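Local atomic coordinates of penicillin-binding protein PbpB (PDB entry 6KGU), a protein that takes part in the synthesis of cross-linked peptidoglycan from lipid intermediates in mycobacterial cell-wall biogenesis and binds beta-lactam antibiotics such as aztreonam. Residues A[200-205]-A[233-238]; A[398-403]-A[440-445]; A[465-470]-A[533-538]; A[474-479]-A[496-501]. One frame throughout, in Å; residues are numbered along the deposited sequence.

Interaction 1. Residues A[200-205]-A[233-238]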
loop_
_atom_site.group_PDB
_atom_site.type_symbol
_atom_site.label_atom_id
_atom_site.label_comp_id
_atom_site.label_asym_id
_atom_site.label_seq_id
_atom_site.Cartn_x
_atom_site.Cartn_y
_atom_site.Cartn_z
ATOM N N ASP A 200 15.098 7.029 -7.312
ATOM C CA ASP A 200 15.382 7.933 -6.203
ATOM C C ASP A 200 14.349 7.770 -5.095
ATOM O O ASP A 200 14.694 7.664 -3.915
ATOM C CB ASP A 200 15.409 9.386 -6.686
ATOM C CG ASP A 200 16.453 9.631 -7.772
ATOM O OD1 ASP A 200 17.511 8.953 -7.768
ATOM O OD2 ASP A 200 16.213 10.517 -8.619
ATOM N N ILE A 201 13.072 7.763 -5.457
ATOM C CA ILE A 201 12.035 7.537 -4.459
ATOM C C ILE A 201 12.184 6.145 -3.851
ATOM O O ILE A 201 12.183 5.983 -2.624
ATOM C CB ILE A 201 10.645 7.767 -5.075
ATOM C CG1 ILE A 201 10.545 9.226 -5.550
ATOM C CG2 ILE A 201 9.560 7.398 -4.067
ATOM C CD1 ILE A 201 9.279 9.582 -6.350
ATOM N N GLN A 202 12.379 5.127 -4.700
ATOM C CA GLN A 202 12.533 3.765 -4.196
ATOM C C GLN A 202 13.682 3.672 -3.206
ATOM O O GLN A 202 13.542 3.073 -2.141
ATOM C CB GLN A 202 12.752 2.784 -5.355
ATOM C CG GLN A 202 13.092 1.355 -4.905
ATOM C CD GLN A 202 11.864 0.589 -4.461
ATOM O OE1 GLN A 202 10.758 0.910 -4.877
ATOM N NE2 GLN A 202 12.052 -0.446 -3.626
ATOM N N PHE A 203 14.835 4.267 -3.543
ATOM C CA PHE A 203 15.998 4.160 -2.670
ATOM C C PHE A 203 15.714 4.775 -1.306
ATOM O O PHE A 203 16.053 4.194 -0.265
ATOM C CB PHE A 203 17.223 4.827 -3.318
ATOM C CG PHE A 203 18.480 4.688 -2.502
ATOM C CD1 PHE A 203 19.054 3.439 -2.297
ATOM C CD2 PHE A 203 19.086 5.796 -1.942
ATOM C CE1 PHE A 203 20.210 3.296 -1.548
ATOM C CE2 PHE A 203 20.247 5.662 -1.192
ATOM C CZ PHE A 203 20.810 4.412 -0.993
ATOM N N TYR A 204 15.089 5.957 -1.288
ATOM C CA TYR A 204 14.797 6.604 -0.009
ATOM C C TYR A 204 13.774 5.795 0.783
ATOM O O TYR A 204 13.943 5.550 1.983
ATOM C CB TYR A 204 14.282 8.030 -0.246
ATOM C CG TYR A 204 14.102 8.827 1.023
ATOM C CD1 TYR A 204 15.179 9.480 1.617
ATOM C CD2 TYR A 204 12.861 8.936 1.623
ATOM C CE1 TYR A 204 15.023 10.208 2.799
ATOM C CE2 TYR A 204 12.687 9.664 2.793
ATOM C CZ TYR A 204 13.774 10.292 3.378
ATOM O OH TYR A 204 13.584 11.007 4.542
ATOM N N VAL A 205 12.694 5.376 0.121
ATOM C CA VAL A 205 11.659 4.611 0.817
ATOM C C VAL A 205 12.226 3.292 1.336
ATOM O O VAL A 205 11.970 2.904 2.477
ATOM C CB VAL A 205 10.451 4.399 -0.112
ATOM C CG1 VAL A 205 9.447 3.398 0.512
ATOM C CG2 VAL A 205 9.775 5.761 -0.393
ATOM N N VAL A 233 3.050 2.550 -9.695
ATOM C CA VAL A 233 3.856 2.205 -8.526
ATOM C C VAL A 233 5.191 2.937 -8.615
ATOM O O VAL A 233 6.048 2.586 -9.434
ATOM C CB VAL A 233 4.071 0.695 -8.425
ATOM C CG1 VAL A 233 5.015 0.384 -7.262
ATOM C CG2 VAL A 233 2.708 -0.026 -8.271
ATOM N N LEU A 234 5.375 3.949 -7.762
ATOM C CA LEU A 234 6.620 4.722 -7.737
ATOM C C LEU A 234 7.663 4.127 -6.795
ATOM O O LEU A 234 8.866 4.325 -7.001
ATOM C CB LEU A 234 6.329 6.171 -7.317
ATOM C CG LEU A 234 5.379 7.003 -8.199
ATOM C CD1 LEU A 234 5.366 8.468 -7.768
ATOM C CD2 LEU A 234 5.757 6.888 -9.686
ATOM N N ALA A 235 7.232 3.431 -5.749
ATOM C CA ALA A 235 8.140 2.731 -4.848
ATOM C C ALA A 235 7.389 1.559 -4.233
ATOM O O ALA A 235 6.198 1.671 -3.929
ATOM C CB ALA A 235 8.681 3.645 -3.734
ATOM N N MET A 236 8.092 0.443 -4.045
ATOM C CA MET A 236 7.518 -0.717 -3.365
ATOM C C MET A 236 8.687 -1.381 -2.652
ATOM O O MET A 236 9.626 -1.844 -3.308
ATOM C CB MET A 236 6.838 -1.667 -4.362
ATOM C CG MET A 236 6.177 -2.896 -3.755
ATOM S SD MET A 236 5.338 -3.956 -4.980
ATOM C CE MET A 236 3.767 -3.095 -5.129
ATOM N N ALA A 237 8.659 -1.398 -1.327
ATOM C CA ALA A 237 9.826 -1.843 -0.579
ATOM C C ALA A 237 9.434 -2.643 0.652
ATOM O O ALA A 237 8.373 -2.435 1.249
ATOM C CB ALA A 237 10.698 -0.661 -0.144
ATOM N N ASN A 238 10.321 -3.560 1.029
ATOM C CA ASN A 238 10.251 -4.239 2.308
ATOM C C ASN A 238 11.629 -4.191 2.944
ATOM O O ASN A 238 12.621 -3.872 2.284
ATOM C CB ASN A 238 9.770 -5.686 2.155
ATOM C CG ASN A 238 10.375 -6.354 0.954
ATOM O OD1 ASN A 238 9.748 -6.434 -0.111
ATOM N ND2 ASN A 238 11.619 -6.827 1.103
#
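Q202 leaves its helix with CG anti to the backbone N (chi1 173°) and then bends at chi2 (79°), a path that lays its amide against the backbone of M236 in strand 235-238. There the amide behaves like one more peptide group along the strand's rim. OE1 accepts from M236 N at 2.8 Å, with the donor in the plane of the side-chain carbonyl and on a lone pair. NE2 returns the favour to M236 O, also at 2.8 Å; this bond lies in the Q202 amide plane but meets the M236 carbonyl from well above its plane. Gripped at both ends by one residue, the amide is fixed in rotation. NE2 also reaches Q206 OE1, and M236 O takes a further bond from N136 ND2.

Beside this polar pair the branched chains of I201 and V205 pack on the alanine methyls of the strand. I201 CG2 sits 3.9 Å from A235 CB, and V205 CB comes within 4.1 Å of the same methyl. I201 CD1 and L234 CD1 touch more loosely. Further along, the A237 methyl lies by the amide, its CB 3.7 Å from Q202 NE2. With alanines facing the helix, the axes of the two short segments approach to 7.5 Å, 25° from parallel. L234 and A235 both face V225, forming a classic beta bulge at the corner of the chain.

This strand is one of the two outermost of its antiparallel sheet within the chain, with strand 220-227 beside it. Helix 199-216 covers the sheet together with helix 531-544, which I201 and V205 also touch, and M236 projects from the strand toward helix 259-262.

Interaction 2. Residues A[398-403]-A[440-445]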
loop_
_atom_site.group_PDB
_atom_site.type_symbol
_atom_site.label_atom_id
_atom_site.label_comp_id
_atom_site.label_asym_id
_atom_site.label_seq_id
_atom_site.Cartn_x
_atom_site.Cartn_y
_atom_site.Cartn_z
ATOM N N GLN A 398 -5.817 5.489 -3.106
ATOM C CA GLN A 398 -5.613 6.094 -4.421
ATOM C C GLN A 398 -6.937 6.494 -5.057
ATOM O O GLN A 398 -7.023 7.534 -5.730
ATOM C CB GLN A 398 -4.847 5.127 -5.330
ATOM C CG GLN A 398 -4.518 5.710 -6.698
ATOM C CD GLN A 398 -5.659 5.579 -7.661
ATOM O OE1 GLN A 398 -6.509 4.693 -7.518
ATOM N NE2 GLN A 398 -5.710 6.473 -8.636
ATOM N N ALA A 399 -7.981 5.674 -4.870
ATOM C CA ALA A 399 -9.292 6.005 -5.423
ATOM C C ALA A 399 -9.782 7.342 -4.889
ATOM O O ALA A 399 -10.311 8.179 -5.634
ATOM C CB ALA A 399 -10.307 4.907 -5.078
ATOM N N ILE A 400 -9.627 7.544 -3.579
ATOM C CA ILE A 400 -10.069 8.772 -2.938
ATOM C C ILE A 400 -9.154 9.928 -3.321
ATOM O O ILE A 400 -9.604 11.064 -3.508
ATOM C CB ILE A 400 -10.111 8.540 -1.414
ATOM C CG1 ILE A 400 -11.255 7.578 -1.063
ATOM C CG2 ILE A 400 -10.196 9.865 -0.651
ATOM C CD1 ILE A 400 -12.644 8.116 -1.468
ATOM N N ALA A 401 -7.854 9.653 -3.439
ATOM C CA ALA A 401 -6.915 10.674 -3.896
ATOM C C ALA A 401 -7.270 11.163 -5.303
ATOM O O ALA A 401 -7.156 12.356 -5.603
ATOM C CB ALA A 401 -5.497 10.105 -3.883
ATOM N N ASN A 402 -7.703 10.255 -6.175
ATOM C CA ASN A 402 -7.976 10.593 -7.572
ATOM C C ASN A 402 -9.441 10.966 -7.779
ATOM O O ASN A 402 -10.074 10.547 -8.757
ATOM C CB ASN A 402 -7.560 9.426 -8.469
ATOM C CG ASN A 402 -7.588 9.776 -9.944
ATOM O OD1 ASN A 402 -7.173 10.869 -10.357
ATOM N ND2 ASN A 402 -8.087 8.842 -10.752
ATOM N N ASP A 403 -10.004 11.730 -6.830
ATOM C CA ASP A 403 -11.337 12.311 -6.974
ATOM C C ASP A 403 -12.389 11.234 -7.189
ATOM O O ASP A 403 -13.354 11.426 -7.930
ATOM C CB ASP A 403 -11.375 13.349 -8.105
ATOM C CG ASP A 403 -10.977 14.749 -7.615
ATOM O OD1 ASP A 403 -10.853 14.926 -6.381
ATOM O OD2 ASP A 403 -10.792 15.660 -8.448
ATOM N N GLN A 440 -13.351 14.371 -2.259
ATOM C CA GLN A 440 -12.763 15.574 -1.673
ATOM C C GLN A 440 -13.165 15.730 -0.214
ATOM O O GLN A 440 -12.354 16.145 0.623
ATOM C CB GLN A 440 -13.178 16.806 -2.487
ATOM C CG GLN A 440 -12.478 16.875 -3.850
ATOM C CD GLN A 440 -13.286 17.616 -4.894
ATOM O OE1 GLN A 440 -14.190 18.375 -4.564
ATOM N NE2 GLN A 440 -12.968 17.391 -6.159
ATOM N N THR A 441 -14.413 15.388 0.109
ATOM C CA THR A 441 -14.889 15.476 1.481
ATOM C C THR A 441 -14.194 14.459 2.385
ATOM O O THR A 441 -13.822 14.781 3.522
ATOM C CB THR A 441 -16.410 15.292 1.492
ATOM O OG1 THR A 441 -17.018 16.435 0.881
ATOM C CG2 THR A 441 -16.952 15.131 2.904
ATOM N N VAL A 442 -13.986 13.236 1.898
ATOM C CA VAL A 442 -13.327 12.227 2.722
ATOM C C VAL A 442 -11.860 12.601 2.968
ATOM O O VAL A 442 -11.355 12.463 4.086
ATOM C CB VAL A 442 -13.462 10.837 2.071
ATOM C CG1 VAL A 442 -12.565 9.821 2.776
ATOM C CG2 VAL A 442 -14.943 10.369 2.080
ATOM N N ARG A 443 -11.166 13.086 1.936
ATOM C CA ARG A 443 -9.791 13.578 2.090
ATOM C C ARG A 443 -9.699 14.651 3.164
ATOM O O ARG A 443 -8.783 14.635 3.997
ATOM C CB ARG A 443 -9.261 14.161 0.768
ATOM C CG ARG A 443 -9.023 13.172 -0.342
ATOM C CD ARG A 443 -8.032 13.713 -1.383
ATOM N NE ARG A 443 -8.405 14.988 -1.998
ATOM C CZ ARG A 443 -9.063 15.106 -3.152
ATOM N NH1 ARG A 443 -9.480 14.030 -3.799
ATOM N NH2 ARG A 443 -9.324 16.301 -3.653
ATOM N N GLN A 444 -10.621 15.620 3.137
ATOM C CA GLN A 444 -10.593 16.675 4.146
ATOM C C GLN A 444 -10.839 16.106 5.537
ATOM O O GLN A 444 -10.144 16.472 6.492
ATOM C CB GLN A 444 -11.626 17.757 3.810
ATOM C CG GLN A 444 -11.200 18.657 2.653
ATOM C CD GLN A 444 -9.912 19.431 2.949
ATOM O OE1 GLN A 444 -9.712 19.938 4.052
ATOM N NE2 GLN A 444 -9.040 19.505 1.970
ATOM N N MET A 445 -11.818 15.201 5.665
ATOM C CA MET A 445 -12.097 14.560 6.947
ATOM C C MET A 445 -10.864 13.870 7.506
ATOM O O MET A 445 -10.570 13.975 8.697
ATOM C CB MET A 445 -13.229 13.532 6.805
ATOM C CG MET A 445 -14.612 14.024 7.154
ATOM S SD MET A 445 -15.757 12.673 7.534
ATOM C CE MET A 445 -15.629 11.682 6.043
#
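I400 and R443 face each other with CA atoms 7.0 Å apart where helix 390-401 ends beside helix 436-445, and the chain then leaves helical geometry at N402, so that D403 CA comes 6.4 Å from Q440 CA. Both helices belong to the transpeptidase domain, which has the serine beta-lactamase fold, and the contact joins two helices that pack beside strand 493-502. An arginine reaches across to the carboxyl end of the first helix. R443 bends at chi3 (-57°), and its NH1 donates to I400 O at 3.0 Å, NH1 in the plane of the I400 carbonyl and the oxygen in the guanidinium plane. The positive guanidinium probably gains from the carbonyl-rich helix end. The same NH1 forms a salt bridge with D403 OD1 at 3.1 Å, joined by a weak bond from NH2. NE turns to A504 O; with NH1 bonded twice and NH2 weakly, the group is probably held against rotation, with Q440 CA over the centre of one face.

Below this polar end, I400 CG2 packs on the aliphatic part of R443, 3.5 Å from CG, the two side chains sliding past each other in opposite directions. The same methyl touches V442 CG1. I400 also rests on I273 and S277 of helix 272-281. D403 OD1 is gripped from opposite faces of its carboxylate: R443 NH1 arrives on the anti side, and Q440 NE2, 3.3 Å from OD1, comes from 55° above the plane.

Interaction 3. Residues A[465-470]-A[533-538]. With CO (cobalt (II) ion), chain C.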
loop_
_atom_site.group_PDB
_atom_site.type_symbol
_atom_site.label_atom_id
_atom_site.label_comp_id
_atom_site.label_asym_id
_atom_site.label_seq_id
_atom_site.Cartn_x
_atom_site.Cartn_y
_atom_site.Cartn_z
ATOM N N ALA A 465 1.994 12.056 12.041
ATOM C CA ALA A 465 1.994 11.951 10.581
ATOM C C ALA A 465 1.837 13.299 9.884
ATOM O O ALA A 465 2.177 13.407 8.702
ATOM C CB ALA A 465 0.881 11.018 10.100
ATOM N N GLY A 466 1.330 14.325 10.569
ATOM C CA GLY A 466 1.147 15.610 9.918
ATOM C C GLY A 466 2.483 16.251 9.588
ATOM O O GLY A 466 3.485 16.028 10.266
ATOM N N VAL A 467 2.511 16.998 8.488
ATOM C CA VAL A 467 3.690 17.779 8.101
ATOM C C VAL A 467 3.251 19.244 8.050
ATOM O O VAL A 467 2.453 19.622 7.178
ATOM C CB VAL A 467 4.280 17.298 6.758
ATOM C CG1 VAL A 467 5.568 18.068 6.395
ATOM C CG2 VAL A 467 4.589 15.781 6.791
ATOM N N PRO A 468 3.709 20.090 8.969
ATOM C CA PRO A 468 3.218 21.477 9.001
ATOM C C PRO A 468 3.442 22.202 7.681
ATOM O O PRO A 468 4.478 22.054 7.030
ATOM C CB PRO A 468 4.023 22.112 10.138
ATOM C CG PRO A 468 4.311 20.953 11.062
ATOM C CD PRO A 468 4.547 19.772 10.140
ATOM N N GLY A 469 2.430 22.957 7.270
ATOM C CA GLY A 469 2.434 23.603 5.978
ATOM C C GLY A 469 1.766 22.822 4.870
ATOM O O GLY A 469 1.620 23.354 3.767
ATOM N N TYR A 470 1.351 21.581 5.122
ATOM C CA TYR A 470 0.738 20.740 4.105
ATOM C C TYR A 470 -0.531 20.106 4.655
ATOM O O TYR A 470 -0.609 19.765 5.839
ATOM C CB TYR A 470 1.708 19.632 3.635
ATOM C CG TYR A 470 2.933 20.160 2.915
ATOM C CD1 TYR A 470 2.858 20.570 1.590
ATOM C CD2 TYR A 470 4.166 20.234 3.555
ATOM C CE1 TYR A 470 3.974 21.052 0.926
ATOM C CE2 TYR A 470 5.288 20.706 2.893
ATOM C CZ TYR A 470 5.181 21.121 1.584
ATOM O OH TYR A 470 6.287 21.593 0.918
ATOM N N LEU A 533 6.754 7.143 10.069
ATOM C CA LEU A 533 7.328 6.767 8.783
ATOM C C LEU A 533 6.599 7.465 7.640
ATOM O O LEU A 533 7.222 7.879 6.649
ATOM C CB LEU A 533 7.297 5.249 8.620
ATOM C CG LEU A 533 7.831 4.666 7.317
ATOM C CD1 LEU A 533 9.227 5.206 6.991
ATOM C CD2 LEU A 533 7.862 3.144 7.439
ATOM N N PHE A 534 5.284 7.620 7.764
ATOM C CA PHE A 534 4.562 8.407 6.772
ATOM C C PHE A 534 5.041 9.855 6.784
ATOM O O PHE A 534 5.221 10.464 5.726
ATOM C CB PHE A 534 3.054 8.336 7.032
ATOM C CG PHE A 534 2.245 9.266 6.147
ATOM C CD1 PHE A 534 1.999 10.584 6.539
ATOM C CD2 PHE A 534 1.731 8.817 4.923
ATOM C CE1 PHE A 534 1.261 11.449 5.718
ATOM C CE2 PHE A 534 0.978 9.664 4.100
ATOM C CZ PHE A 534 0.751 10.990 4.505
ATOM N N HIS A 535 5.208 10.425 7.980
ATOM C CA HIS A 535 5.741 11.779 8.140
ATOM C C HIS A 535 7.036 11.972 7.360
ATOM O O HIS A 535 7.165 12.915 6.565
ATOM C CB HIS A 535 5.987 12.046 9.627
ATOM C CG HIS A 535 6.590 13.383 9.909
ATOM N ND1 HIS A 535 5.826 14.511 10.089
ATOM C CD2 HIS A 535 7.879 13.774 10.054
ATOM C CE1 HIS A 535 6.616 15.545 10.322
ATOM N NE2 HIS A 535 7.865 15.122 10.310
ATOM N N ASN A 536 7.999 11.070 7.578
ATOM C CA ASN A 536 9.303 11.164 6.929
ATOM C C ASN A 536 9.179 11.097 5.412
ATOM O O ASN A 536 9.745 11.919 4.689
ATOM C CB ASN A 536 10.211 10.034 7.422
ATOM C CG ASN A 536 10.564 10.165 8.883
ATOM O OD1 ASN A 536 10.377 11.222 9.476
ATOM N ND2 ASN A 536 11.094 9.090 9.469
ATOM N N ILE A 537 8.458 10.094 4.909
ATOM C CA ILE A 537 8.380 9.893 3.462
ATOM C C ILE A 537 7.593 11.016 2.798
ATOM O O ILE A 537 8.028 11.595 1.800
ATOM C CB ILE A 537 7.770 8.520 3.132
ATOM C CG1 ILE A 537 8.721 7.396 3.567
ATOM C CG2 ILE A 537 7.431 8.416 1.624
ATOM C CD1 ILE A 537 8.066 6.045 3.635
ATOM N N ALA A 538 6.404 11.314 3.318
ATOM C CA ALA A 538 5.568 12.318 2.670
ATOM C C ALA A 538 6.224 13.692 2.735
ATOM O O ALA A 538 6.142 14.466 1.777
ATOM C CB ALA A 538 4.178 12.351 3.312
HETATM CO CO CO C . 9.768 16.125 10.347
HETATM O O HOH W 1 10.984 14.365 9.903
HETATM O O HOH W 2 10.661 15.056 8.743
HETATM O O HOH W 3 9.552 17.029 8.743
HETATM O O HOH W 4 8.576 17.847 9.866
#
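H535 and G466 make the firm part of this contact: H535 ND1 donates to G466 O at 2.8 Å. The acceptor lies in the imidazole plane, while the nitrogen stands above the plane of the G466 carbonyl, and the bond is noticeably bent, with 133° at the hydrogen. Close by, A465 packs tightly on F534. Its CB is 3.8 Å from F534 CD1, and its carbonyl oxygen meets the edge of that ring near its plane; A538 CB covers one ring face. V467 CG2 leans obliquely on the imidazole, 3.7 Å from ND1.

On its other nitrogen, at the more open side, H535 NE2 binds a cobalt ion at 2.1 Å, which fits the proton sitting on ND1. Four waters are modelled round the cobalt, some too close together for the geometry of the shell to be relied on. P468 and G469 lie exposed in the type II turn from V467 to Y470, while Y470 at its end returns to helix 531-544 at M542.

The loop precedes strand 473-483. Helix 531-544, against which it lies, packs through L533 and I537 on strand 509-516 and helix 199-216.

Interaction 4. Residues A[474-479]-A[496-501]. With AZR (2-({[(1Z)-1-(2-amino-1,3-thiazol-4-yl)-2-oxo-2-{[(2S,3S)-1-oxo-3-(sulfoamino)butan-2-yl]amino}ethylidene]amino}oxy)-2-methylpropanoic acid), chain B.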
loop_
_atom_site.group_PDB
_atom_site.type_symbol
_atom_site.label_atom_id
_atom_site.label_comp_id
_atom_site.label_asym_id
_atom_site.label_seq_id
_atom_site.Cartn_x
_atom_site.Cartn_y
_atom_site.Cartn_z
ATOM N N GLY A 474 -4.765 10.999 6.276
ATOM C CA GLY A 474 -4.488 9.577 6.372
ATOM C C GLY A 474 -5.335 8.879 7.420
ATOM O O GLY A 474 -6.298 9.434 7.949
ATOM N N LYS A 475 -4.959 7.631 7.707
ATOM C CA LYS A 475 -5.668 6.811 8.672
ATOM C C LYS A 475 -4.703 5.788 9.253
ATOM O O LYS A 475 -3.960 5.139 8.511
ATOM C CB LYS A 475 -6.871 6.098 8.030
ATOM C CG LYS A 475 -7.702 5.264 9.007
ATOM C CD LYS A 475 -8.468 6.178 9.966
ATOM C CE LYS A 475 -9.125 5.391 11.077
ATOM N NZ LYS A 475 -8.173 5.025 12.171
ATOM N N THR A 476 -4.744 5.643 10.580
ATOM C CA THR A 476 -3.972 4.668 11.339
ATOM C C THR A 476 -4.725 3.349 11.430
ATOM O O THR A 476 -5.958 3.317 11.365
ATOM C CB THR A 476 -3.723 5.179 12.760
ATOM O OG1 THR A 476 -4.940 5.756 13.258
ATOM C CG2 THR A 476 -2.587 6.229 12.801
ATOM N N GLY A 477 -3.969 2.258 11.589
ATOM C CA GLY A 477 -4.560 0.969 11.900
ATOM C C GLY A 477 -3.759 0.189 12.929
ATOM O O GLY A 477 -2.523 0.202 12.905
ATOM N N THR A 478 -4.463 -0.495 13.830
ATOM C CA THR A 478 -3.876 -1.354 14.864
ATOM C C THR A 478 -4.783 -2.580 14.951
ATOM O O THR A 478 -5.830 -2.530 15.605
ATOM C CB THR A 478 -3.781 -0.646 16.217
ATOM O OG1 THR A 478 -3.132 0.624 16.064
ATOM C CG2 THR A 478 -2.995 -1.502 17.237
ATOM N N ALA A 479 -4.389 -3.667 14.287
ATOM C CA ALA A 479 -5.203 -4.870 14.188
ATOM C C ALA A 479 -4.565 -5.981 15.011
ATOM O O ALA A 479 -3.393 -6.328 14.802
ATOM C CB ALA A 479 -5.362 -5.306 12.729
ATOM N N ILE A 496 0.324 -3.101 12.412
ATOM C CA ILE A 496 0.215 -1.646 12.392
ATOM C C ILE A 496 0.222 -1.191 10.938
ATOM O O ILE A 496 1.102 -1.586 10.166
ATOM C CB ILE A 496 1.375 -1.003 13.169
ATOM C CG1 ILE A 496 1.430 -1.573 14.593
ATOM C CG2 ILE A 496 1.314 0.532 13.101
ATOM C CD1 ILE A 496 0.152 -1.570 15.326
ATOM N N THR A 497 -0.735 -0.341 10.574
ATOM C CA THR A 497 -0.846 0.203 9.229
ATOM C C THR A 497 -0.985 1.713 9.286
ATOM O O THR A 497 -1.444 2.275 10.284
ATOM C CB THR A 497 -2.057 -0.363 8.480
ATOM O OG1 THR A 497 -3.226 -0.255 9.303
ATOM C CG2 THR A 497 -1.816 -1.832 8.115
ATOM N N PHE A 498 -0.550 2.365 8.213
ATOM C CA PHE A 498 -0.901 3.750 7.946
ATOM C C PHE A 498 -1.076 3.880 6.444
ATOM O O PHE A 498 -0.291 3.320 5.674
ATOM C CB PHE A 498 0.164 4.771 8.438
ATOM C CG PHE A 498 -0.343 6.217 8.465
ATOM C CD1 PHE A 498 -0.332 7.001 7.319
ATOM C CD2 PHE A 498 -0.867 6.764 9.629
ATOM C CE1 PHE A 498 -0.808 8.308 7.338
ATOM C CE2 PHE A 498 -1.363 8.068 9.649
ATOM C CZ PHE A 498 -1.332 8.839 8.498
ATOM N N ALA A 499 -2.111 4.597 6.029
ATOM C CA ALA A 499 -2.275 4.934 4.622
ATOM C C ALA A 499 -2.629 6.406 4.567
ATOM O O ALA A 499 -3.474 6.859 5.340
ATOM C CB ALA A 499 -3.362 4.092 3.947
ATOM N N GLY A 500 -1.965 7.153 3.691
ATOM C CA GLY A 500 -2.250 8.571 3.628
ATOM C C GLY A 500 -2.055 9.121 2.233
ATOM O O GLY A 500 -1.602 8.430 1.316
ATOM N N ILE A 501 -2.387 10.400 2.096
ATOM C CA ILE A 501 -2.392 11.103 0.818
ATOM C C ILE A 501 -1.646 12.414 1.009
ATOM O O ILE A 501 -1.909 13.141 1.974
ATOM C CB ILE A 501 -3.833 11.358 0.332
ATOM C CG1 ILE A 501 -4.571 10.019 0.105
ATOM C CG2 ILE A 501 -3.855 12.228 -0.916
ATOM C CD1 ILE A 501 -6.107 10.151 -0.030
HETATM C C7 AZR B . -8.229 1.337 17.929
HETATM S S8 AZR B . -9.555 -5.822 13.586
HETATM O O9 AZR B . -7.429 -0.204 13.791
HETATM O O10 AZR B . -10.407 -1.978 16.984
HETATM O O11 AZR B . -7.911 -2.809 18.714
HETATM N N12 AZR B . -7.762 2.295 15.694
HETATM N N13 AZR B . -8.395 -1.338 16.125
HETATM N N14 AZR B . -8.006 -3.918 17.821
HETATM N N15 AZR B . -8.151 -5.825 15.761
HETATM N N16 AZR B . -7.860 -7.739 14.424
HETATM S S17 AZR B . -6.402 3.120 15.567
HETATM C C18 AZR B . -7.837 1.056 16.490
HETATM C C19 AZR B . -8.755 0.037 15.794
HETATM C C20 AZR B . -8.460 0.184 14.280
HETATM C C21 AZR B . -9.259 -2.241 16.625
HETATM C C22 AZR B . -8.686 -3.605 16.783
HETATM C C23 AZR B . -7.124 -3.079 19.853
HETATM C C24 AZR B . -8.854 -4.627 15.718
HETATM C C25 AZR B . -9.656 -4.454 14.636
HETATM C C26 AZR B . -8.416 -6.550 14.694
HETATM C C27 AZR B . -5.692 -3.190 19.363
HETATM C C28 AZR B . -7.274 -1.962 20.872
HETATM C C29 AZR B . -7.601 -4.400 20.455
HETATM O O30 AZR B . -8.683 -4.891 20.216
HETATM O O31 AZR B . -6.745 -4.914 21.282
HETATM O O32 AZR B . -6.149 3.755 16.807
HETATM O O33 AZR B . -6.698 4.281 14.571
HETATM O O34 AZR B . -5.438 2.283 14.951
#
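The F498 ring has K475 O over one face, 3.6 Å above its plane and offset toward the rim, while T476 CG2 meets the ring edge at CD2. G474 CA approaches the ring obliquely, 3.9 Å from F498 CZ, and F534 meets it with planes about 40° apart. Apart from F534, which comes from helix 531-544, these groups sit on two antiparallel strands. K475 and A499 form a hydrogen-bonded pair, as do G477 and T497, where G477 N reaches T497 O at 2.8 Å. T497 OG1, placed between backbone N and carbonyl carbon (chi1 50°), presses to 3.2 Å from G477 CA. K475-T476-G477 is the KTG motif of penicillin-binding proteins, on the strand lining the active-site cleft, with K475 close to S269, the probable acylated serine. K475 NZ bonds S324 OG, and T476 OG1 also bonds T461 OG1. Bound aztreonam, its lactam ring opened, runs along this strand like a further one: its N13 donates to T478 O at 2.9 Å, and T478 N donates almost straight (178°) to its O9; with S269 N also bonded to the ligand, this is consistent with an oxyanion hole. Its sulfonate is gripped by T476 OG1, 2.6 Å from O33, and by T478 OG1, 3.1 Å from O34.

From the N terminus, interaction 1 closes first, bringing the chain back from helix 199-216 through strand 220-227 to an outermost strand, 233-238. Interaction 2 follows in series, closing a loop between helices 390-401 and 436-445. Interaction 3 then spans 465-470 to 533-538, and interaction 4 is nested inside that loop; none of the four cross. Interactions 1 and 4 reach the same antiparallel sheet, with centres about 18 Å apart. Interaction 3 links them: I537 packs on V205 of interaction 1, and A465 packs on F498 of interaction 4. I501 carries interaction 4 on to I400 and R443, joining the sheet to the helices of interaction 2.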